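Local coordinates for VC0179-like protein (Escherichia coli, PDB 4XJ6), which probably joins nucleoside triphosphates into cyclic dinucleotides such as cyclic GMP-AMP, as a bacterial homologue of cyclic GMP-AMP synthase that uses magnesium ions, at residues Asp256-Ile259 against Val260-Trp263; Phe264-Ser267 against Cys268-Gly272; Ser339-Asp342 against Thr343-Lys346. All coordinates share one frame; numbering follows the deposited sequence.

Interaction 1: residues Asp256-Ile259 against Val260-Trp263; sequences DPKI and VEDW. With GH3 (3'-deoxy-guanosine-5'-triphosphate), chain D.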
loop_
_atom_site.group_PDB
_atom_site.type_symbol
_atom_site.label_atom_id
_atom_site.label_comp_id
_atom_site.label_asym_id
_atom_site.label_seq_id
_atom_site.Cartn_x
_atom_site.Cartn_y
_atom_site.Cartn_z
ATOM N N ASP A 256 -3.313 4.648 12.246
ATOM C CA ASP A 256 -2.655 5.779 11.606
ATOM C C ASP A 256 -1.455 5.290 10.809
ATOM O O ASP A 256 -0.488 4.793 11.386
ATOM C CB ASP A 256 -2.221 6.815 12.648
ATOM C CG ASP A 256 -1.796 8.135 12.023
ATOM O OD1 ASP A 256 -1.702 8.217 10.781
ATOM O OD2 ASP A 256 -1.553 9.099 12.777
ATOM N N PRO A 257 -1.513 5.432 9.476
ATOM C CA PRO A 257 -0.411 5.032 8.593
ATOM C C PRO A 257 0.869 5.823 8.865
ATOM O O PRO A 257 1.969 5.347 8.574
ATOM C CB PRO A 257 -0.954 5.336 7.195
ATOM C CG PRO A 257 -2.004 6.370 7.413
ATOM C CD PRO A 257 -2.634 6.018 8.722
ATOM N N LYS A 258 0.713 7.020 9.424
ATOM C CA LYS A 258 1.837 7.876 9.796
ATOM C C LYS A 258 2.795 7.167 10.755
ATOM O O LYS A 258 4.001 7.414 10.740
ATOM C CB LYS A 258 1.309 9.169 10.425
ATOM C CG LYS A 258 2.343 10.048 11.113
ATOM C CD LYS A 258 3.101 10.923 10.128
ATOM C CE LYS A 258 3.874 12.016 10.857
ATOM N NZ LYS A 258 4.743 12.824 9.955
ATOM N N ILE A 259 2.251 6.275 11.576
ATOM C CA ILE A 259 3.046 5.520 12.541
ATOM C C ILE A 259 4.058 4.602 11.854
ATOM O O ILE A 259 5.224 4.553 12.248
ATOM C CB ILE A 259 2.144 4.686 13.472
ATOM C CG1 ILE A 259 1.299 5.608 14.355
ATOM C CG2 ILE A 259 2.974 3.742 14.331
ATOM C CD1 ILE A 259 0.350 4.871 15.281
ATOM N N VAL A 260 3.614 3.878 10.830
ATOM C CA VAL A 260 4.510 3.027 10.049
ATOM C C VAL A 260 5.503 3.880 9.260
ATOM O O VAL A 260 6.682 3.544 9.150
ATOM C CB VAL A 260 3.725 2.111 9.087
ATOM C CG1 VAL A 260 4.643 1.515 8.022
ATOM C CG2 VAL A 260 3.003 1.019 9.870
ATOM N N GLU A 261 5.018 4.996 8.725
ATOM C CA GLU A 261 5.864 5.925 7.988
ATOM C C GLU A 261 6.970 6.483 8.883
ATOM O O GLU A 261 8.146 6.469 8.508
ATOM C CB GLU A 261 5.029 7.067 7.406
ATOM C CG GLU A 261 5.857 8.155 6.743
ATOM C CD GLU A 261 5.006 9.230 6.095
ATOM O OE1 GLU A 261 3.763 9.090 6.078
ATOM O OE2 GLU A 261 5.586 10.218 5.600
ATOM N N ASP A 262 6.583 6.963 10.062
ATOM C CA ASP A 262 7.538 7.496 11.028
ATOM C C ASP A 262 8.524 6.431 11.484
ATOM O O ASP A 262 9.712 6.701 11.624
ATOM C CB ASP A 262 6.817 8.077 12.245
ATOM C CG ASP A 262 6.080 9.360 11.930
ATOM O OD1 ASP A 262 6.364 9.964 10.876
ATOM O OD2 ASP A 262 5.221 9.763 12.744
ATOM N N TRP A 263 8.022 5.222 11.713
ATOM C CA TRP A 263 8.862 4.124 12.170
ATOM C C TRP A 263 9.910 3.732 11.137
ATOM O O TRP A 263 11.065 3.478 11.480
ATOM C CB TRP A 263 8.006 2.907 12.516
ATOM C CG TRP A 263 8.765 1.621 12.482
ATOM C CD1 TRP A 263 9.536 1.098 13.475
ATOM C CD2 TRP A 263 8.821 0.689 11.395
ATOM N NE1 TRP A 263 10.069 -0.103 13.077
ATOM C CE2 TRP A 263 9.645 -0.376 11.803
ATOM C CE3 TRP A 263 8.253 0.652 10.118
ATOM C CZ2 TRP A 263 9.915 -1.467 10.981
ATOM C CZ3 TRP A 263 8.523 -0.432 9.303
ATOM C CH2 TRP A 263 9.348 -1.477 9.738
HETATM P PG GH3 D . 4.303 -1.812 -1.853
HETATM O O1G GH3 D . 4.443 -3.301 -2.051
HETATM O O2G GH3 D . 2.864 -1.386 -2.005
HETATM O O3G GH3 D . 5.131 -1.089 -2.886
HETATM O O3B GH3 D . 4.842 -1.466 -0.374
HETATM P PB GH3 D . 3.966 -0.641 0.701
HETATM O O1B GH3 D . 4.888 -0.003 1.710
HETATM O O2B GH3 D . 3.143 0.443 0.051
HETATM O O3A GH3 D . 3.055 -1.754 1.433
HETATM P PA GH3 D . 1.455 -1.817 1.286
HETATM O O1A GH3 D . 1.002 -3.248 1.465
HETATM O O2A GH3 D . 0.986 -1.263 -0.036
HETATM O "O5'" GH3 D . 0.863 -0.910 2.478
HETATM C "C5'" GH3 D . 0.832 0.496 2.382
HETATM C "C4'" GH3 D . 0.614 1.087 3.767
HETATM O "O4'" GH3 D . -0.494 0.457 4.376
HETATM C "C3'" GH3 D . 1.792 0.889 4.704
HETATM C "C2'" GH3 D . 1.134 0.741 6.059
HETATM O "O2'" GH3 D . 1.104 1.987 6.716
HETATM C "C1'" GH3 D . -0.286 0.287 5.763
HETATM N N9 GH3 D . -0.397 -1.146 6.066
HETATM C C8 GH3 D . -0.429 -2.152 5.136
HETATM N N7 GH3 D . -0.543 -3.338 5.779
HETATM C C5 GH3 D . -0.594 -3.094 7.112
HETATM C C6 GH3 D . -0.710 -3.932 8.213
HETATM O O6 GH3 D . -0.791 -5.148 8.054
HETATM N N1 GH3 D . -0.736 -3.395 9.481
HETATM C C2 GH3 D . -0.647 -2.031 9.656
HETATM N N2 GH3 D . -0.674 -1.518 10.885
HETATM N N3 GH3 D . -0.531 -1.203 8.558
HETATM C C4 GH3 D . -0.505 -1.721 7.306
#
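Lys258 reaches Asp262, one helical turn further on, because its CG stands anti to the backbone N (chi1 168°) and its chain then bends at chi2 (82°), while Asp262 has CG anti to its own carbonyl carbon (chi1 -71°) and leans back over the preceding turn. The two side chains meet at a slant. Lys258 CE lies 3.2 Å from Asp262 OD1, and Lys258 NZ forms a salt bridge of 3.4 Å with the same oxygen, so CE comes at least as close to the carboxylate as NZ. This i to i+4 pair is on the outer side of the helix, with the lysine exposed. The stretch is the N-terminal end of helix 257-271, and Asp256 is its N-cap: Asp256 OD1 accepts from Lys258 N at 3.0 Å, met from above the carboxylate plane. Regular alpha-helical bonds follow, Glu261 N to Pro257 O at 3.1 Å and Asp262 N to Lys258 O at 2.7 Å, and Trp263 N gives the next to Ile259 O. On the buried side Val260 lies against the ribose of the bound 3'-deoxy-guanosine-5'-triphosphate; its CB is 3.5 Å from O2' of the ligand, with both methyl groups close to that hydroxyl, and Pro257 CA approaches the same O2' at 3.9 Å. Pro257 also touches the second bound nucleotide. Val260 and the indole of Trp263 pack on helix 297-310, where Ile298 meets both.

Interaction 2: residues Phe264-Ser267 against Cys268-Gly272; sequences FNES and CKRIG
Arg270 folds back along the helix to Ser267, its NH2 donating to Ser267 OG at 3.1 Å, and each of these two polar ends has a second partner. Ser267 OG is also hydrogen-bonded to the carbonyl oxygen of Trp263, one turn earlier, while Arg270 NH2 forms a salt bridge with Asp309. The bend at chi3 of Arg270 (64°) brings the guanidinium back alongside Ser267, whose OG sits at its edge, 26° out of the plane; Arg270 NH1 lies 3.5 Å from Ser267 CA. A second charged pair is formed by Glu266 and Lys269, whose side chains cross at about a right angle. Lys269 NZ donates to Glu266 OE1 at 3.3 Å from above the carboxylate plane, a long salt bridge between two exposed residues. The main-chain acceptors are satisfied in the usual i to i+4 pattern: Phe264 O by Cys268 N, Asn265 O by Lys269 N, Glu266 O by Arg270 N, and Ser267 O by Ile271 N at 2.7 Å. Cys268 O takes Gly272 N at 2.8 Å at the end of the helix, and Gly272 then departs from helical geometry with positive phi (132°), at backbone angles where a CB would collide with the carbonyl oxygen of Ile271. On the buried side Cys268 SG rests over one face of the Phe264 ring, 3.9 Å from the centroid, a sulfur-aromatic contact. This C-terminal half of helix 257-271 packs against two others: Phe264, Ser267 and Cys268 pack on Leu275 of helix 274-289, whereas Ile271 lies against Val305 and Leu308 of helix 297-310, and Phe264 also reaches Met301 there.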
loop_
_atom_site.group_PDB
_atom_site.type_symbol
_atom_site.label_atom_id
_atom_site.label_comp_id
_atom_site.label_asym_id
_atom_site.label_seq_id
_atom_site.Cartn_x
_atom_site.Cartn_y
_atom_site.Cartn_z
ATOM N N PHE A 264 9.503 3.680 9.871
ATOM C CA PHE A 264 10.407 3.267 8.805
ATOM C C PHE A 264 11.449 4.339 8.511
ATOM O O PHE A 264 12.621 4.028 8.301
ATOM C CB PHE A 264 9.635 2.925 7.528
ATOM C CG PHE A 264 10.509 2.417 6.421
ATOM C CD1 PHE A 264 11.274 1.279 6.603
ATOM C CD2 PHE A 264 10.575 3.078 5.203
ATOM C CE1 PHE A 264 12.085 0.806 5.593
ATOM C CE2 PHE A 264 11.388 2.606 4.189
ATOM C CZ PHE A 264 12.143 1.467 4.389
ATOM N N ASN A 265 11.021 5.598 8.494
ATOM C CA ASN A 265 11.937 6.710 8.263
ATOM C C ASN A 265 12.976 6.806 9.374
ATOM O O ASN A 265 14.150 7.061 9.113
ATOM C CB ASN A 265 11.166 8.025 8.134
ATOM C CG ASN A 265 10.489 8.172 6.782
ATOM O OD1 ASN A 265 11.030 7.750 5.759
ATOM N ND2 ASN A 265 9.302 8.766 6.771
ATOM N N GLU A 266 12.540 6.582 10.610
ATOM C CA GLU A 266 13.450 6.577 11.749
ATOM C C GLU A 266 14.421 5.405 11.655
ATOM O O GLU A 266 15.582 5.514 12.049
ATOM C CB GLU A 266 12.671 6.508 13.063
ATOM C CG GLU A 266 13.540 6.611 14.308
ATOM C CD GLU A 266 14.167 7.982 14.469
ATOM O OE1 GLU A 266 13.587 8.966 13.961
ATOM O OE2 GLU A 266 15.240 8.075 15.099
ATOM N N SER A 267 13.932 4.284 11.133
ATOM C CA SER A 267 14.746 3.087 10.950
ATOM C C SER A 267 15.846 3.330 9.924
ATOM O O SER A 267 16.985 2.889 10.102
ATOM C CB SER A 267 13.879 1.902 10.517
ATOM O OG SER A 267 13.010 1.491 11.556
ATOM N N CYS A 268 15.498 4.027 8.846
ATOM C CA CYS A 268 16.466 4.388 7.817
ATOM C C CYS A 268 17.556 5.280 8.403
ATOM O O CYS A 268 18.732 5.140 8.072
ATOM C CB CYS A 268 15.773 5.089 6.646
ATOM S SG CYS A 268 14.612 4.053 5.719
ATOM N N LYS A 269 17.151 6.195 9.278
ATOM C CA LYS A 269 18.093 7.058 9.981
ATOM C C LYS A 269 19.005 6.232 10.877
ATOM O O LYS A 269 20.217 6.437 10.915
ATOM C CB LYS A 269 17.355 8.101 10.825
ATOM C CG LYS A 269 16.395 8.992 10.061
ATOM C CD LYS A 269 15.787 10.028 10.994
ATOM C CE LYS A 269 14.564 10.692 10.385
ATOM N NZ LYS A 269 13.294 10.087 10.876
ATOM N N ARG A 270 18.400 5.292 11.592
ATOM C CA ARG A 270 19.105 4.495 12.588
ATOM C C ARG A 270 20.060 3.488 11.951
ATOM O O ARG A 270 21.220 3.386 12.345
ATOM C CB ARG A 270 18.092 3.773 13.481
ATOM C CG ARG A 270 18.696 3.026 14.659
ATOM C CD ARG A 270 17.614 2.435 15.566
ATOM N NE ARG A 270 16.819 1.412 14.888
ATOM C CZ ARG A 270 15.607 1.617 14.379
ATOM N NH1 ARG A 270 15.034 2.812 14.473
ATOM N NH2 ARG A 270 14.964 0.625 13.776
ATOM N N ILE A 271 19.564 2.750 10.966
ATOM C CA ILE A 271 20.338 1.689 10.334
ATOM C C ILE A 271 21.239 2.229 9.224
ATOM O O ILE A 271 22.406 1.847 9.111
ATOM C CB ILE A 271 19.409 0.601 9.758
ATOM C CG1 ILE A 271 18.625 -0.072 10.885
ATOM C CG2 ILE A 271 20.203 -0.428 8.972
ATOM C CD1 ILE A 271 17.449 -0.892 10.409
ATOM N N GLY A 272 20.694 3.128 8.414
ATOM C CA GLY A 272 21.434 3.677 7.293
ATOM C C GLY A 272 20.616 3.658 6.018
ATOM O O GLY A 272 19.604 2.965 5.927
#

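Interaction 3: residues Ser339-Asp342 against Thr343-Lys346; sequences SPDD and TDEK. With GH3 (3'-deoxy-guanosine-5'-triphosphate), chain D.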
loop_
_atom_site.group_PDB
_atom_site.type_symbol
_atom_site.label_atom_id
_atom_site.label_comp_id
_atom_site.label_asym_id
_atom_site.label_seq_id
_atom_site.Cartn_x
_atom_site.Cartn_y
_atom_site.Cartn_z
ATOM N N SER A 339 3.890 -6.152 14.585
ATOM C CA SER A 339 3.684 -4.890 13.889
ATOM C C SER A 339 4.463 -3.758 14.547
ATOM O O SER A 339 4.508 -3.659 15.773
ATOM C CB SER A 339 2.193 -4.542 13.836
ATOM O OG SER A 339 1.987 -3.281 13.218
ATOM N N PRO A 340 5.087 -2.901 13.728
ATOM C CA PRO A 340 5.753 -1.700 14.244
ATOM C C PRO A 340 4.742 -0.722 14.838
ATOM O O PRO A 340 5.119 0.223 15.529
ATOM C CB PRO A 340 6.442 -1.115 13.009
ATOM C CG PRO A 340 5.736 -1.714 11.841
ATOM C CD PRO A 340 5.299 -3.075 12.281
ATOM N N ASP A 341 3.464 -0.959 14.555
ATOM C CA ASP A 341 2.373 -0.232 15.191
ATOM C C ASP A 341 1.822 -1.078 16.331
ATOM O O ASP A 341 1.130 -2.068 16.104
ATOM C CB ASP A 341 1.275 0.101 14.177
ATOM C CG ASP A 341 0.264 1.104 14.713
ATOM O OD1 ASP A 341 0.049 1.155 15.942
ATOM O OD2 ASP A 341 -0.323 1.849 13.900
ATOM N N ASP A 342 2.126 -0.673 17.559
ATOM C CA ASP A 342 1.766 -1.454 18.739
ATOM C C ASP A 342 0.267 -1.449 19.035
ATOM O O ASP A 342 -0.205 -2.199 19.887
ATOM C CB ASP A 342 2.538 -0.940 19.954
ATOM C CG ASP A 342 4.027 -1.222 19.860
ATOM O OD1 ASP A 342 4.398 -2.262 19.273
ATOM O OD2 ASP A 342 4.823 -0.407 20.370
ATOM N N THR A 343 -0.477 -0.603 18.329
ATOM C CA THR A 343 -1.924 -0.536 18.503
ATOM C C THR A 343 -2.587 -1.767 17.886
ATOM O O THR A 343 -3.635 -2.218 18.351
ATOM C CB THR A 343 -2.506 0.748 17.878
ATOM O OG1 THR A 343 -1.791 1.882 18.380
ATOM C CG2 THR A 343 -3.984 0.895 18.214
ATOM N N ASP A 344 -1.959 -2.313 16.847
ATOM C CA ASP A 344 -2.444 -3.530 16.203
ATOM C C ASP A 344 -2.569 -4.672 17.208
ATOM O O ASP A 344 -1.697 -4.870 18.056
ATOM C CB ASP A 344 -1.514 -3.947 15.062
ATOM C CG ASP A 344 -1.432 -2.905 13.963
ATOM O OD1 ASP A 344 -2.208 -1.925 14.000
ATOM O OD2 ASP A 344 -0.595 -3.073 13.051
ATOM N N GLU A 345 -3.663 -5.420 17.108
ATOM C CA GLU A 345 -3.920 -6.531 18.018
ATOM C C GLU A 345 -3.228 -7.810 17.562
ATOM O O GLU A 345 -2.820 -8.632 18.382
ATOM C CB GLU A 345 -5.423 -6.775 18.150
ATOM C CG GLU A 345 -6.161 -5.711 18.947
ATOM C CD GLU A 345 -7.638 -6.016 19.083
ATOM O OE1 GLU A 345 -8.126 -6.914 18.365
ATOM O OE2 GLU A 345 -8.312 -5.363 19.908
ATOM N N LYS A 346 -3.099 -7.975 16.250
ATOM C CA LYS A 346 -2.475 -9.166 15.692
ATOM C C LYS A 346 -1.108 -8.841 15.107
ATOM O O LYS A 346 -0.885 -7.737 14.610
ATOM C CB LYS A 346 -3.371 -9.787 14.621
ATOM C CG LYS A 346 -4.689 -10.318 15.160
ATOM C CD LYS A 346 -5.686 -10.569 14.042
ATOM C CE LYS A 346 -5.173 -11.602 13.056
ATOM N NZ LYS A 346 -6.173 -11.876 11.987
HETATM P PG GH3 D . 4.303 -1.812 -1.853
HETATM O O1G GH3 D . 4.443 -3.301 -2.051
HETATM O O2G GH3 D . 2.864 -1.386 -2.005
HETATM O O3G GH3 D . 5.131 -1.089 -2.886
HETATM O O3B GH3 D . 4.842 -1.466 -0.374
HETATM P PB GH3 D . 3.966 -0.641 0.701
HETATM O O1B GH3 D . 4.888 -0.003 1.710
HETATM O O2B GH3 D . 3.143 0.443 0.051
HETATM O O3A GH3 D . 3.055 -1.754 1.433
HETATM P PA GH3 D . 1.455 -1.817 1.286
HETATM O O1A GH3 D . 1.002 -3.248 1.465
HETATM O O2A GH3 D . 0.986 -1.263 -0.036
HETATM O "O5'" GH3 D . 0.863 -0.910 2.478
HETATM C "C5'" GH3 D . 0.832 0.496 2.382
HETATM C "C4'" GH3 D . 0.614 1.087 3.767
HETATM O "O4'" GH3 D . -0.494 0.457 4.376
HETATM C "C3'" GH3 D . 1.792 0.889 4.704
HETATM C "C2'" GH3 D . 1.134 0.741 6.059
HETATM O "O2'" GH3 D . 1.104 1.987 6.716
HETATM C "C1'" GH3 D . -0.286 0.287 5.763
HETATM N N9 GH3 D . -0.397 -1.146 6.066
HETATM C C8 GH3 D . -0.429 -2.152 5.136
HETATM N N7 GH3 D . -0.543 -3.338 5.779
HETATM C C5 GH3 D . -0.594 -3.094 7.112
HETATM C C6 GH3 D . -0.710 -3.932 8.213
HETATM O O6 GH3 D . -0.791 -5.148 8.054
HETATM N N1 GH3 D . -0.736 -3.395 9.481
HETATM C C2 GH3 D . -0.647 -2.031 9.656
HETATM N N2 GH3 D . -0.674 -1.518 10.885
HETATM N N3 GH3 D . -0.531 -1.203 8.558
HETATM C C4 GH3 D . -0.505 -1.721 7.306
HETATM O O HOH W 1 1.773 -6.739 16.349
#
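A single carboxylate oxygen, Asp344 OD2, is gripped at once by a serine hydroxyl and by the guanine of the bound 3'-deoxy-guanosine triphosphate. Ser339 OG donates to Asp344 OD2 over a short 2.6 Å, coming from above the carboxylate plane. The exocyclic N2 of the base donates to the same oxygen at 2.7 Å, and that bond is nearly straight (169°). A chi1 of 177° sets the Ser339 hydroxyl opposite its own N, between Asp344 and the N of Asp341: it donates a hydrogen bond to Asp344, and Ser339 OG accepts from Asp341 N at 3.1 Å, closing an ST turn. Ser339, which also lines the pocket, probably helps to fix the carboxylate that binds N2 of the base while being tied to the main chain. Asp341 turns OD1 to the residue two further on, taking Thr343 N at 3.0 Å on the anti side and, weakly, Thr343 OG1. Asp341 OD2 is buried without a partner and lies 4.2 Å from Asp344 OD1; this proximity of like charges may raise the proton affinity of Asp341. Asp344 N bonds back to Asp341 O at 3.2 Å, and a water bound to Ser339 N links weakly to Lys346 O. Within the loop between helices 318-335 and 357-377, the ST turn at Ser339 is followed by a type I beta turn from Asp341 to Asp344, making a wall of the nucleotide pocket, where the bond from N2 is consistent with recognition of guanine.

Overall arrangement
Interactions 1 and 2 are successive halves of helix 257-271, their centres 13 Å apart, so the end that meets the nucleotide continues directly into the end packed on helices 274-289 and 297-310. Interaction 3 comes from a loop far along the chain, yet its centre is only 11 Å from that of interaction 1. The two touch where Trp263 CD2 meets Pro340 CB at 3.4 Å and Ile259 CD1 meets Asp341 OD2 at 3.4 Å. They meet different parts of one ligand: 256-263 packs near the sugar O2', while Asp344 bonds the base. Interaction 2 lies further off, with the Phe264 side chain about 7 Å from a bound nucleotide and about 11 Å from a magnesium ion.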